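Local coordinates for protein beta-lactamase/D-alanine Carboxypeptidase (Yersinia pestis, PDB 3RJU) that probably acts as a serine beta-lactamase or D-alanine carboxypeptidase of the penicillin-binding-protein family, hydrolysing beta-lactam or D-alanyl peptide bonds, at residues Arg51-Pro54 against Asp55-Ile58; Tyr230-Pro233 against Glu234-Gln237; Lys252-Ala255 against Lys256-Ala260; Thr328-Gln331 against Leu332-Phe335. All blocks are in the same frame, centred on the assembly; numbering follows the deposited sequence.

Interaction 1. Residues Arg51-Pro54 against Asp55-Ile58; sequences RPRP and DSLI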
ATOM      1  N   ARG A  51       2.283 -10.371  23.184  1.00 14.09           N
ATOM      2  CA  ARG A  51       2.962  -9.376  22.344  1.00 14.90           C
ATOM      3  C   ARG A  51       3.000  -9.787  20.863  1.00 14.00           C
ATOM      4  O   ARG A  51       3.158 -10.964  20.556  1.00 14.77           O
ATOM      5  CB  ARG A  51       4.394  -9.181  22.836  1.00 19.81           C
ATOM      6  CG  ARG A  51       5.069  -7.979  22.229  1.00 26.51           C
ATOM      7  CD  ARG A  51       5.356  -6.963  23.307  1.00 34.94           C
ATOM      8  NE  ARG A  51       6.601  -7.292  23.994  1.00 41.76           N
ATOM      9  CZ  ARG A  51       6.955  -6.799  25.174  1.00 47.53           C
ATOM     10  NH1 ARG A  51       8.112  -7.155  25.723  1.00 49.93           N
ATOM     11  NH2 ARG A  51       6.152  -5.958  25.812  1.00 49.55           N
ATOM     12  N   PRO A  52       2.848  -8.818  19.941  1.00 11.81           N
ATOM     13  CA  PRO A  52       2.984  -9.176  18.518  1.00 11.35           C
ATOM     14  C   PRO A  52       4.364  -9.753  18.218  1.00 13.42           C
ATOM     15  O   PRO A  52       5.351  -9.406  18.894  1.00 14.37           O
ATOM     16  CB  PRO A  52       2.802  -7.832  17.794  1.00 11.42           C
ATOM     17  CG  PRO A  52       1.916  -7.034  18.736  1.00 13.16           C
ATOM     18  CD  PRO A  52       2.449  -7.411  20.119  1.00 13.38           C
ATOM     19  N   ARG A  53       4.419 -10.635  17.224  1.00 14.20           N
ATOM     20  CA  ARG A  53       5.632 -11.356  16.862  1.00 16.91           C
ATOM     21  C   ARG A  53       5.987 -11.069  15.415  1.00 15.97           C
ATOM     22  O   ARG A  53       5.157 -10.553  14.663  1.00 14.42           O
ATOM     23  CB  ARG A  53       5.429 -12.865  17.020  1.00 21.17           C
ATOM     24  CG  ARG A  53       5.076 -13.321  18.426  1.00 27.76           C
ATOM     25  CD  ARG A  53       4.900 -14.829  18.450  1.00 35.08           C
ATOM     26  NE  ARG A  53       6.109 -15.504  17.979  1.00 42.24           N
ATOM     27  CZ  ARG A  53       6.120 -16.588  17.205  1.00 45.92           C
ATOM     28  NH1 ARG A  53       4.978 -17.140  16.808  1.00 47.43           N
ATOM     29  NH2 ARG A  53       7.277 -17.120  16.830  1.00 46.35           N
ATOM     30  N   PRO A  54       7.222 -11.415  15.017  1.00 16.99           N
ATOM     31  CA  PRO A  54       7.627 -11.231  13.614  1.00 16.70           C
ATOM     32  C   PRO A  54       6.666 -11.898  12.642  1.00 14.86           C
ATOM     33  O   PRO A  54       6.524 -11.441  11.503  1.00 14.66           O
ATOM     34  CB  PRO A  54       8.987 -11.941  13.545  1.00 18.12           C
ATOM     35  CG  PRO A  54       9.544 -11.791  14.955  1.00 18.08           C
ATOM     36  CD  PRO A  54       8.327 -11.919  15.864  1.00 17.43           C
ATOM     37  N   ASP A  55       6.030 -12.983  13.071  1.00 14.96           N
ATOM     38  CA  ASP A  55       5.131 -13.705  12.189  1.00 14.03           C
ATOM     39  C   ASP A  55       3.667 -13.492  12.549  1.00 11.60           C
ATOM     40  O   ASP A  55       2.820 -14.259  12.113  1.00 13.75           O
ATOM     41  CB  ASP A  55       5.454 -15.196  12.171  1.00 16.83           C
ATOM     42  CG  ASP A  55       5.212 -15.853  13.514  1.00 21.82           C
ATOM     43  OD1 ASP A  55       4.847 -15.142  14.474  1.00 22.11           O
ATOM     44  OD2 ASP A  55       5.390 -17.077  13.616  1.00 25.11           O
ATOM     45  N   SER A  56       3.354 -12.444  13.315  1.00  9.90           N
ATOM     46  CA  SER A  56       1.946 -12.077  13.502  1.00  9.53           C
ATOM     47  C   SER A  56       1.340 -11.678  12.154  1.00 10.30           C
ATOM     48  O   SER A  56       1.943 -10.903  11.394  1.00 10.84           O
ATOM     49  CB  SER A  56       1.802 -10.920  14.495  1.00 10.77           C
ATOM     50  OG  SER A  56       2.098 -11.340  15.813  1.00 13.29           O
ATOM     51  N   LEU A  57       0.158 -12.207  11.846  1.00 10.12           N
ATOM     52  CA  LEU A  57      -0.500 -11.837  10.595  1.00 10.90           C
ATOM     53  C   LEU A  57      -1.135 -10.467  10.754  1.00  9.94           C
ATOM     54  O   LEU A  57      -1.729 -10.148  11.795  1.00 10.34           O
ATOM     55  CB  LEU A  57      -1.548 -12.873  10.151  1.00 11.65           C
ATOM     56  CG  LEU A  57      -1.754 -12.946   8.630  1.00 11.65           C
ATOM     57  CD1 LEU A  57      -0.519 -13.535   7.953  1.00 11.79           C
ATOM     58  CD2 LEU A  57      -3.004 -13.746   8.258  1.00 11.39           C
ATOM     59  N   ILE A  58      -1.028  -9.670   9.705  1.00 10.09           N
ATOM     60  CA  ILE A  58      -1.587  -8.326   9.700  1.00  9.64           C
ATOM     61  C   ILE A  58      -2.310  -8.095   8.375  1.00  8.51           C
ATOM     62  O   ILE A  58      -2.008  -8.764   7.376  1.00 10.34           O
ATOM     63  CB  ILE A  58      -0.485  -7.261   9.865  1.00  8.97           C
ATOM     64  CG1 ILE A  58       0.511  -7.298   8.698  1.00  9.06           C
ATOM     65  CG2 ILE A  58       0.259  -7.462  11.187  1.00 10.59           C
ATOM     66  CD1 ILE A  58       1.652  -6.275   8.824  1.00  9.40           C
TER
HETATM   67  O   HOH W   1       6.382 -19.439  15.822  1.00 80.86           O

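Interaction 2. Residues Tyr230-Pro233 against Glu234-Gln237; sequences YSTP and EDMQ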
ATOM      1  N   TYR A 230      -2.755  -9.726   3.118  1.00  9.36           N
ATOM      2  CA  TYR A 230      -2.276 -10.029   4.462  1.00  8.88           C
ATOM      3  C   TYR A 230      -0.771 -10.226   4.398  1.00 10.35           C
ATOM      4  O   TYR A 230      -0.246 -10.744   3.412  1.00  9.95           O
ATOM      5  CB  TYR A 230      -2.879 -11.313   4.982  1.00  9.90           C
ATOM      6  CG  TYR A 230      -4.379 -11.382   5.097  1.00  9.73           C
ATOM      7  CD1 TYR A 230      -5.018 -11.114   6.318  1.00 10.46           C
ATOM      8  CD2 TYR A 230      -5.169 -11.785   4.020  1.00 10.44           C
ATOM      9  CE1 TYR A 230      -6.383 -11.217   6.449  1.00 11.00           C
ATOM     10  CE2 TYR A 230      -6.562 -11.890   4.150  1.00 11.83           C
ATOM     11  CZ  TYR A 230      -7.152 -11.628   5.364  1.00 11.96           C
ATOM     12  OH  TYR A 230      -8.522 -11.740   5.501  1.00 13.85           O
ATOM     13  N   SER A 231      -0.071  -9.852   5.464  1.00  9.74           N
ATOM     14  CA  SER A 231       1.358 -10.113   5.530  1.00  9.21           C
ATOM     15  C   SER A 231       1.797 -10.287   6.987  1.00  8.68           C
ATOM     16  O   SER A 231       0.961 -10.555   7.876  1.00  9.61           O
ATOM     17  CB  SER A 231       2.141  -8.995   4.822  1.00 11.28           C
ATOM     18  OG  SER A 231       3.507  -9.339   4.650  1.00 11.26           O
ATOM     19  N   THR A 232       3.092 -10.124   7.244  1.00  8.71           N
ATOM     20  CA  THR A 232       3.604 -10.139   8.614  1.00  9.65           C
ATOM     21  C   THR A 232       4.697  -9.088   8.692  1.00  9.14           C
ATOM     22  O   THR A 232       5.223  -8.655   7.656  1.00 10.31           O
ATOM     23  CB  THR A 232       4.251 -11.490   8.960  1.00 10.35           C
ATOM     24  OG1 THR A 232       5.329 -11.727   8.037  1.00 11.20           O
ATOM     25  CG2 THR A 232       3.232 -12.644   8.893  1.00 10.53           C
ATOM     26  N   PRO A 233       5.063  -8.668   9.907  1.00  9.52           N
ATOM     27  CA  PRO A 233       6.177  -7.725   9.981  1.00 11.05           C
ATOM     28  C   PRO A 233       7.446  -8.261   9.300  1.00 10.19           C
ATOM     29  O   PRO A 233       8.096  -7.514   8.569  1.00 10.99           O
ATOM     30  CB  PRO A 233       6.381  -7.556  11.492  1.00 10.60           C
ATOM     31  CG  PRO A 233       4.958  -7.726  12.053  1.00 10.03           C
ATOM     32  CD  PRO A 233       4.406  -8.864  11.214  1.00  8.91           C
ATOM     33  N   GLU A 234       7.791  -9.528   9.498  1.00 11.07           N
ATOM     34  CA  GLU A 234       9.042 -10.024   8.927  1.00 11.08           C
ATOM     35  C   GLU A 234       8.976 -10.076   7.388  1.00 10.65           C
ATOM     36  O   GLU A 234       9.972  -9.781   6.709  1.00 11.74           O
ATOM     37  CB  GLU A 234       9.448 -11.387   9.541  1.00 11.94           C
ATOM     38  CG  GLU A 234       8.586 -12.545   9.089  1.00 13.27           C
ATOM     39  CD  GLU A 234       8.806 -13.808   9.898  1.00 15.23           C
ATOM     40  OE1 GLU A 234       9.740 -13.839  10.741  1.00 17.72           O
ATOM     41  OE2 GLU A 234       8.049 -14.781   9.682  1.00 15.54           O
ATOM     42  N   ASP A 235       7.819 -10.436   6.833  1.00 10.15           N
ATOM     43  CA  ASP A 235       7.676 -10.447   5.371  1.00 10.97           C
ATOM     44  C   ASP A 235       7.822  -9.029   4.837  1.00 10.37           C
ATOM     45  O   ASP A 235       8.479  -8.812   3.801  1.00 11.47           O
ATOM     46  CB  ASP A 235       6.309 -10.987   4.928  1.00 10.64           C
ATOM     47  CG  ASP A 235       6.221 -12.509   4.961  1.00 11.10           C
ATOM     48  OD1 ASP A 235       7.102 -13.185   5.528  1.00 11.77           O
ATOM     49  OD2 ASP A 235       5.241 -13.039   4.411  1.00 11.91           O
HETATM   50  N   MSE A 236       7.193  -8.070   5.516  1.00  9.01           N
HETATM   51  CA  MSE A 236       7.241  -6.680   5.077  1.00  9.17           C
HETATM   52  C   MSE A 236       8.636  -6.092   5.197  1.00  9.67           C
HETATM   53  O   MSE A 236       9.019  -5.236   4.383  1.00 10.19           O
HETATM   54  CB  MSE A 236       6.211  -5.821   5.823  1.00 10.20           C
HETATM   55  CG  MSE A 236       4.771  -6.226   5.537  1.00 11.36           C
HETATM   56 SE   MSE A 236       4.362  -6.176   3.622  0.76 12.10          SE
HETATM   57  CE  MSE A 236       4.868  -4.329   3.337  1.00 10.53           C
ATOM     58  N   GLN A 237       9.405  -6.541   6.195  1.00  9.70           N
ATOM     59  CA  GLN A 237      10.807  -6.137   6.270  1.00 10.20           C
ATOM     60  C   GLN A 237      11.533  -6.514   4.968  1.00 10.08           C
ATOM     61  O   GLN A 237      12.259  -5.707   4.379  1.00 10.28           O
ATOM     62  CB  GLN A 237      11.527  -6.794   7.454  1.00 10.65           C
ATOM     63  CG  GLN A 237      12.991  -6.431   7.538  1.00 11.76           C
ATOM     64  CD  GLN A 237      13.784  -7.389   8.424  1.00 14.93           C
ATOM     65  OE1 GLN A 237      13.277  -7.872   9.441  1.00 18.43           O
ATOM     66  NE2 GLN A 237      15.032  -7.669   8.039  1.00 15.77           N
TER
HETATM   67  O   HOH W   2       6.173 -14.344   7.845  1.00 14.29           O

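Interaction 3. Residues Lys252-Ala255 against Lys256-Ala260; sequences KRSA and KREQA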
ATOM      1  N   LYS A 252      16.609  -3.492  -5.615  1.00 12.77           N
ATOM      2  CA  LYS A 252      16.133  -4.274  -6.756  1.00 11.94           C
ATOM      3  C   LYS A 252      16.162  -3.431  -8.031  1.00 13.50           C
ATOM      4  O   LYS A 252      16.047  -2.200  -7.989  1.00 14.06           O
ATOM      5  CB  LYS A 252      14.716  -4.811  -6.505  1.00 13.14           C
ATOM      6  CG  LYS A 252      13.684  -3.717  -6.231  1.00 15.20           C
ATOM      7  CD  LYS A 252      12.277  -4.285  -5.970  1.00 16.56           C
ATOM      8  CE  LYS A 252      11.289  -3.205  -5.567  1.00 15.39           C
ATOM      9  NZ  LYS A 252       9.933  -3.767  -5.334  1.00 12.75           N
ATOM     10  N   ARG A 253      16.306  -4.118  -9.159  1.00 13.91           N
ATOM     11  CA  ARG A 253      16.435  -3.477 -10.458  1.00 15.84           C
ATOM     12  C   ARG A 253      15.317  -2.471 -10.752  1.00 13.54           C
ATOM     13  O   ARG A 253      15.564  -1.399 -11.306  1.00 14.40           O
ATOM     14  CB  ARG A 253      16.501  -4.547 -11.558  1.00 19.89           C
ATOM     15  CG  ARG A 253      16.627  -3.981 -12.959  1.00 24.25           C
ATOM     16  CD  ARG A 253      17.043  -5.060 -13.951  1.00 26.77           C
ATOM     17  NE  ARG A 253      15.971  -6.020 -14.212  1.00 28.53           N
ATOM     18  CZ  ARG A 253      15.015  -5.823 -15.117  1.00 29.20           C
ATOM     19  NH1 ARG A 253      15.016  -4.711 -15.840  1.00 29.33           N
ATOM     20  NH2 ARG A 253      14.073  -6.737 -15.314  1.00 29.45           N
ATOM     21  N   SER A 254      14.092  -2.811 -10.382  1.00 12.25           N
ATOM     22  CA  SER A 254      12.938  -1.968 -10.702  1.00 12.72           C
ATOM     23  C   SER A 254      12.603  -0.925  -9.633  1.00 11.08           C
ATOM     24  O   SER A 254      11.571  -0.254  -9.759  1.00 10.64           O
ATOM     25  CB  SER A 254      11.694  -2.830 -10.906  1.00 14.38           C
ATOM     26  OG  SER A 254      11.385  -3.551  -9.721  1.00 15.31           O
ATOM     27  N   ALA A 255      13.424  -0.790  -8.580  1.00 11.09           N
ATOM     28  CA  ALA A 255      13.037   0.100  -7.464  1.00 11.44           C
ATOM     29  C   ALA A 255      12.817   1.539  -7.910  1.00 11.50           C
ATOM     30  O   ALA A 255      11.835   2.180  -7.519  1.00 11.40           O
ATOM     31  CB  ALA A 255      14.071   0.067  -6.348  1.00 12.39           C
ATOM     32  N   LYS A 256      13.730   2.048  -8.734  1.00 12.57           N
ATOM     33  CA  LYS A 256      13.612   3.431  -9.193  1.00 12.17           C
ATOM     34  C   LYS A 256      12.405   3.638 -10.094  1.00 12.68           C
ATOM     35  O   LYS A 256      11.722   4.654  -9.989  1.00 14.39           O
ATOM     36  CB  LYS A 256      14.900   3.929  -9.847  1.00 15.58           C
ATOM     37  CG  LYS A 256      15.945   4.287  -8.808  1.00 18.40           C
ATOM     38  CD  LYS A 256      17.262   4.713  -9.423  1.00 23.28           C
ATOM     39  CE  LYS A 256      18.228   5.180  -8.338  1.00 26.95           C
ATOM     40  NZ  LYS A 256      19.612   5.381  -8.850  1.00 29.72           N
ATOM     41  N   ARG A 257      12.127   2.673 -10.964  1.00 10.41           N
ATOM     42  CA  ARG A 257      10.941   2.788 -11.810  1.00 10.34           C
ATOM     43  C   ARG A 257       9.685   2.721 -10.955  1.00 10.63           C
ATOM     44  O   ARG A 257       8.707   3.428 -11.199  1.00 11.46           O
ATOM     45  CB  ARG A 257      10.926   1.707 -12.897  1.00 11.32           C
ATOM     46  CG  ARG A 257      11.841   2.027 -14.078  1.00 12.64           C
ATOM     47  CD  ARG A 257      11.815   0.916 -15.115  1.00 15.07           C
ATOM     48  NE  ARG A 257      12.790  -0.126 -14.799  1.00 17.53           N
ATOM     49  CZ  ARG A 257      12.499  -1.385 -14.493  1.00 17.78           C
ATOM     50  NH1 ARG A 257      11.228  -1.800 -14.430  1.00 17.24           N
ATOM     51  NH2 ARG A 257      13.488  -2.222 -14.218  1.00 17.04           N
ATOM     52  N   GLU A 258       9.703   1.881  -9.925  1.00 10.55           N
ATOM     53  CA  GLU A 258       8.521   1.763  -9.078  1.00 10.00           C
ATOM     54  C   GLU A 258       8.226   3.049  -8.344  1.00  9.44           C
ATOM     55  O   GLU A 258       7.069   3.334  -8.062  1.00 10.75           O
ATOM     56  CB  GLU A 258       8.684   0.638  -8.072  1.00  9.85           C
ATOM     57  CG  GLU A 258       8.540  -0.745  -8.704  1.00 10.08           C
ATOM     58  CD  GLU A 258       8.815  -1.853  -7.717  1.00 11.27           C
ATOM     59  OE1 GLU A 258       8.340  -1.763  -6.564  1.00  9.93           O
ATOM     60  OE2 GLU A 258       9.517  -2.817  -8.090  1.00 10.53           O
ATOM     61  N   GLN A 259       9.274   3.815  -8.042  1.00 10.76           N
ATOM     62  CA  GLN A 259       9.138   5.042  -7.247  1.00 11.39           C
ATOM     63  C   GLN A 259       9.189   6.310  -8.088  1.00 11.04           C
ATOM     64  O   GLN A 259       9.274   7.420  -7.555  1.00 12.40           O
ATOM     65  CB  GLN A 259      10.189   5.063  -6.125  1.00 12.96           C
ATOM     66  CG  GLN A 259       9.942   3.950  -5.132  1.00 13.25           C
ATOM     67  CD  GLN A 259      10.765   4.072  -3.869  1.00 15.52           C
ATOM     68  OE1 GLN A 259      11.959   4.371  -3.916  1.00 16.95           O
ATOM     69  NE2 GLN A 259      10.123   3.833  -2.719  1.00 15.09           N
ATOM     70  N   ALA A 260       9.092   6.144  -9.403  1.00 10.56           N
ATOM     71  CA  ALA A 260       9.064   7.295 -10.302  1.00 11.70           C
ATOM     72  C   ALA A 260       7.827   8.144 -10.031  1.00 12.02           C
ATOM     73  O   ALA A 260       6.730   7.627  -9.768  1.00 11.60           O
ATOM     74  CB  ALA A 260       9.075   6.834 -11.755  1.00 12.90           C
TER
HETATM   75  O   HOH W   3      16.505   0.546  -8.908  1.00 17.42           O
HETATM   76  O   HOH W   4      14.306   1.023 -11.816  1.00 15.41           O

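Interaction 4. Residues Thr328-Gln331 against Leu332-Phe335; sequences TRSQ and LTKF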
ATOM      1  N   THR A 328      -2.964  -2.152  15.390  1.00  8.28           N
ATOM      2  CA  THR A 328      -4.380  -2.451  15.504  1.00  9.28           C
ATOM      3  C   THR A 328      -5.071  -1.344  16.333  1.00  9.53           C
ATOM      4  O   THR A 328      -4.594  -0.945  17.403  1.00  9.74           O
ATOM      5  CB  THR A 328      -4.606  -3.828  16.135  1.00  9.59           C
ATOM      6  OG1 THR A 328      -3.711  -3.975  17.243  1.00  9.70           O
ATOM      7  CG2 THR A 328      -4.339  -4.945  15.128  1.00 10.08           C
ATOM      8  N   ARG A 329      -6.182  -0.826  15.818  1.00  9.71           N
ATOM      9  CA  ARG A 329      -6.840   0.347  16.402  1.00  9.76           C
ATOM     10  C   ARG A 329      -7.521   0.054  17.735  1.00  9.83           C
ATOM     11  O   ARG A 329      -8.106  -1.005  17.919  1.00 11.43           O
ATOM     12  CB  ARG A 329      -7.922   0.870  15.449  1.00  9.22           C
ATOM     13  CG  ARG A 329      -7.393   1.406  14.110  1.00  9.76           C
ATOM     14  CD  ARG A 329      -8.518   2.161  13.392  1.00 10.11           C
ATOM     15  NE  ARG A 329      -8.849   3.388  14.111  1.00  9.88           N
ATOM     16  CZ  ARG A 329      -9.947   3.568  14.854  1.00  9.82           C
ATOM     17  NH1 ARG A 329     -10.137   4.715  15.501  1.00 11.25           N
ATOM     18  NH2 ARG A 329     -10.856   2.608  14.967  1.00 13.25           N
ATOM     19  N   SER A 330      -7.473   1.011  18.654  1.00  8.14           N
ATOM     20  CA  SER A 330      -8.538   1.096  19.642  1.00 10.19           C
ATOM     21  C   SER A 330      -9.534   2.163  19.172  1.00 11.06           C
ATOM     22  O   SER A 330      -9.313   2.832  18.149  1.00 10.60           O
ATOM     23  CB  SER A 330      -7.982   1.462  21.022  1.00  9.97           C
ATOM     24  OG  SER A 330      -7.487   2.783  21.016  1.00 10.51           O
ATOM     25  N   GLN A 331     -10.628   2.344  19.905  1.00 13.33           N
ATOM     26  CA  GLN A 331     -11.626   3.314  19.485  1.00 15.74           C
ATOM     27  C   GLN A 331     -11.042   4.726  19.272  1.00 14.78           C
ATOM     28  O   GLN A 331     -11.433   5.425  18.332  1.00 15.54           O
ATOM     29  CB  GLN A 331     -12.787   3.353  20.488  1.00 16.83           C
ATOM     30  CG  GLN A 331     -13.870   4.354  20.142  1.00 22.27           C
ATOM     31  CD  GLN A 331     -14.583   4.066  18.822  1.00 28.45           C
ATOM     32  OE1 GLN A 331     -14.693   2.908  18.376  1.00 29.09           O
ATOM     33  NE2 GLN A 331     -15.085   5.130  18.191  1.00 31.31           N
ATOM     34  N   LEU A 332     -10.108   5.143  20.125  1.00 12.85           N
ATOM     35  CA  LEU A 332      -9.600   6.518  20.068  1.00 11.90           C
ATOM     36  C   LEU A 332      -8.468   6.716  19.048  1.00 10.13           C
ATOM     37  O   LEU A 332      -8.027   7.844  18.810  1.00 12.01           O
ATOM     38  CB  LEU A 332      -9.161   6.997  21.470  1.00 11.24           C
ATOM     39  CG  LEU A 332      -8.069   6.227  22.214  1.00 12.01           C
ATOM     40  CD1 LEU A 332      -6.716   6.499  21.613  1.00 12.52           C
ATOM     41  CD2 LEU A 332      -8.092   6.652  23.692  1.00 13.01           C
ATOM     42  N   THR A 333      -8.018   5.637  18.414  1.00  8.86           N
ATOM     43  CA  THR A 333      -6.882   5.737  17.492  1.00  9.92           C
ATOM     44  C   THR A 333      -7.098   6.761  16.367  1.00 10.17           C
ATOM     45  O   THR A 333      -8.106   6.711  15.656  1.00 11.28           O
ATOM     46  CB  THR A 333      -6.563   4.378  16.875  1.00  9.97           C
ATOM     47  OG1 THR A 333      -6.112   3.481  17.914  1.00 10.87           O
ATOM     48  CG2 THR A 333      -5.486   4.524  15.775  1.00 10.48           C
ATOM     49  N   LYS A 334      -6.148   7.686  16.232  1.00 10.94           N
ATOM     50  CA  LYS A 334      -6.119   8.625  15.115  1.00 10.14           C
ATOM     51  C   LYS A 334      -4.886   8.330  14.260  1.00  8.59           C
ATOM     52  O   LYS A 334      -3.767   8.272  14.762  1.00  9.51           O
ATOM     53  CB  LYS A 334      -6.061  10.082  15.607  1.00 10.98           C
ATOM     54  CG  LYS A 334      -5.954  11.132  14.463  1.00 13.46           C
ATOM     55  CD  LYS A 334      -5.700  12.548  15.028  1.00 17.73           C
ATOM     56  CE  LYS A 334      -6.102  13.679  14.076  1.00 22.28           C
ATOM     57  NZ  LYS A 334      -5.716  13.472  12.656  1.00 24.79           N
ATOM     58  N   PHE A 335      -5.104   8.128  12.965  1.00  9.45           N
ATOM     59  CA  PHE A 335      -4.055   7.638  12.076  1.00  9.36           C
ATOM     60  C   PHE A 335      -2.800   8.485  12.136  1.00  8.43           C
ATOM     61  O   PHE A 335      -1.670   7.958  12.237  1.00  9.10           O
ATOM     62  CB  PHE A 335      -4.535   7.585  10.617  1.00  9.36           C
ATOM     63  CG  PHE A 335      -3.474   7.082   9.682  1.00  8.33           C
ATOM     64  CD1 PHE A 335      -3.348   5.710   9.422  1.00  7.47           C
ATOM     65  CD2 PHE A 335      -2.567   7.967   9.103  1.00  9.73           C
ATOM     66  CE1 PHE A 335      -2.330   5.227   8.609  1.00  8.34           C
ATOM     67  CE2 PHE A 335      -1.560   7.509   8.274  1.00  9.64           C
ATOM     68  CZ  PHE A 335      -1.440   6.133   8.005  1.00  9.16           C
TER
HETATM   69  O   HOH W   5      -7.241   5.321  12.695  1.00 14.99           O

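Interaction 1. Residues Arg51-Pro54 against Asp55-Ile58
Ser56 turns its hydroxyl back beside its own backbone N (chi1 -71°), while Arg53 sends CG to the matching place on its own residue (chi1 -60°) and then folds its chain at chi3. The first torsion brings Ser56 OG to the backbone N of Arg53, whose N-H points almost straight at it: N to OG is 2.8 Å, with an N-H...O angle of 173°. In return, Ser56 N donates to Arg53 O over 2.9 Å. Two bonds thus tie Arg53 and Ser56 together, one through a side chain and one through the backbone.

On the outer side of the turn, Arg53 and Asp55 run alongside each other. Asp55 OD1 sits over one face of the guanidinium near its rim, 3.1 Å from Arg53 NH1, and the carboxylate plane stands nearly perpendicular to it. No N-H aims at that oxygen, which makes this a salt bridge of charges alone. A water in the guanidinium plane accepts from Arg53 NH2 at 2.7 Å and gives a weak bond to Asp55 OD2. Inward, the buried Pro52 and Ser56 pack on Met209. Pro54 and Asp55 touch Glu234 at the start of helix 233-241. The whole is a type I beta turn, Arg53 to Ser56, closed by its i+3 backbone bond in the loop that leads from strand 35-42 into strand 58-59.

Interaction 2. Residues Tyr230-Pro233 against Glu234-Gln237
Thr232 and Asp235 meet at the N-cap of helix 233-241, where the chain leaves the short strand 230-231. Glu234 comes first: its CG lies 3.5 Å from Thr232 OG1, and its extended chain carries OE2 to a water, which donates to it. Asp235 follows with the capping bond, its backbone N giving a hydrogen to Thr232 OG1 at 3.1 Å. That hydroxyl is placed for the job by chi1 of 59°, which sets OG1 between the backbone N and the carbonyl carbon of Thr232. The carboxylate of Asp235 has its main protein partners outside: OD2 is bonded to Asn195 N and Thr196 OG1, and Thr196 OG1 also bonds Ser231 OG.

Selenomethionine Met236 begins the regular helical pattern, its N donating to Thr232 O over 3.0 Å, while its side chain, bent at chi2 and chi3, lays SE 3.4 Å from Ser231 OG. Gln237 N continues with a bond to Pro233 O, and its side chain reaches strands 25-32 and 35-42. The cap is completed by the water: it accepts from Thr232 OG1 at 2.8 Å and donates to both Glu234 OE2, at 2.7 Å, and Asp235 OD1.

Interaction 3. Residues Lys252-Ala255 against Lys256-Ala260
Glu258 reaches back from helix 255-258 to collect two donors, Lys252 and Ser254, with its carboxylate. Lys252 NZ comes across the glutamate chain at about a right angle and bonds OE1 of Glu258 at 2.8 Å on the syn lone pair; its second approach, to OE2, is weak. Ser254 OG gives its hydrogen to Glu258 OE2 over 2.6 Å from the anti side, 15° out of the carboxylate plane. The serine can do this because chi1 of 61° holds OG between its backbone N and carbonyl carbon.

Backbone groups are served too. Ser254 O takes Glu258 N at 2.8 Å, and Ala255 O receives a weak bond from Gln259 N. Two waters fill in at the helix start: one links Lys252 O to Lys256 N, the other Arg253 O to Arg257 N.

Arg253 NH1 and Arg257 NH2 stand only 3.3 Å apart, both donors. Asp77 probably offsets part of this charge, through a salt bridge with Arg253 and a long, weak pair with Arg257. The lysine and the hydroxyl would favour the ionised form of Glu258; Lys252, salt-bridged also to Glu70 of helix 64-77, probably eases the closeness of the two acids.

Interaction 4. Residues Thr328-Gln331 against Leu332-Phe335
Thr333 and Arg329 form the tight half of this contact. Thr333 OG1, anti to its own carbonyl carbon (chi1 -65°), accepts the N-H of Ser330 at 2.9 Å, though the bond is bent to 142°. The same hydroxyl is also hydrogen-bonded to Ser21 O. Thr333 N answers with a bond to Ser330 O at 3.1 Å.

Arg329 folds its chain at chi3 (68°) and crosses Thr333 obliquely, with NE 3.7 Å from Thr333 CB. Its guanidinium meets Thr333 O at the edge: NH1 to O is 2.9 Å, nearly straight, in the carbonyl plane and on a lone pair. That one nitrogen also donates to Gln331 O at 3.2 Å, less well aimed and from above that carbonyl's plane, so a single arginine grips two backbone oxygens of the turn. Both Arg329 and Thr333 touch Ile310 of strand 309-316. At the solvent edge of this pair, a water takes the N-H of Arg329 NE and gives Thr333 O a weak bond.

The outer side is looser. Gln331 and Leu332 sit exposed at the turn's middle positions, and Leu332 merely brushes Ser330 OG with CG, at 3.7 Å, and CD1; the hydrogen bond of that hydroxyl runs to Gly22 O. Ser330 to Thr333 is a type I beta turn, set in the connection from sheet strand 321-328 to the C-terminal helix 336-349.

In the fold
From the N terminus, interaction 1 comes first, turning the chain between strand 35-42 and strand 58-59. Interaction 2 starts helix 233-241 far along the sequence yet touches it: Ile58 N probably bonds Ser231 O, joining the two-stranded sheet, and Pro54 O probably receives Glu234 N. Interaction 3 turns the chain into helix 255-258 beside helix 64-77, its centre about 20 Å from that of interaction 2. Interaction 4 closes the loop after strand 321-328, before the last helix, and lies across the chain's centre from interaction 3. The four follow in series without nesting or crossing, and only interactions 1 and 2 touch.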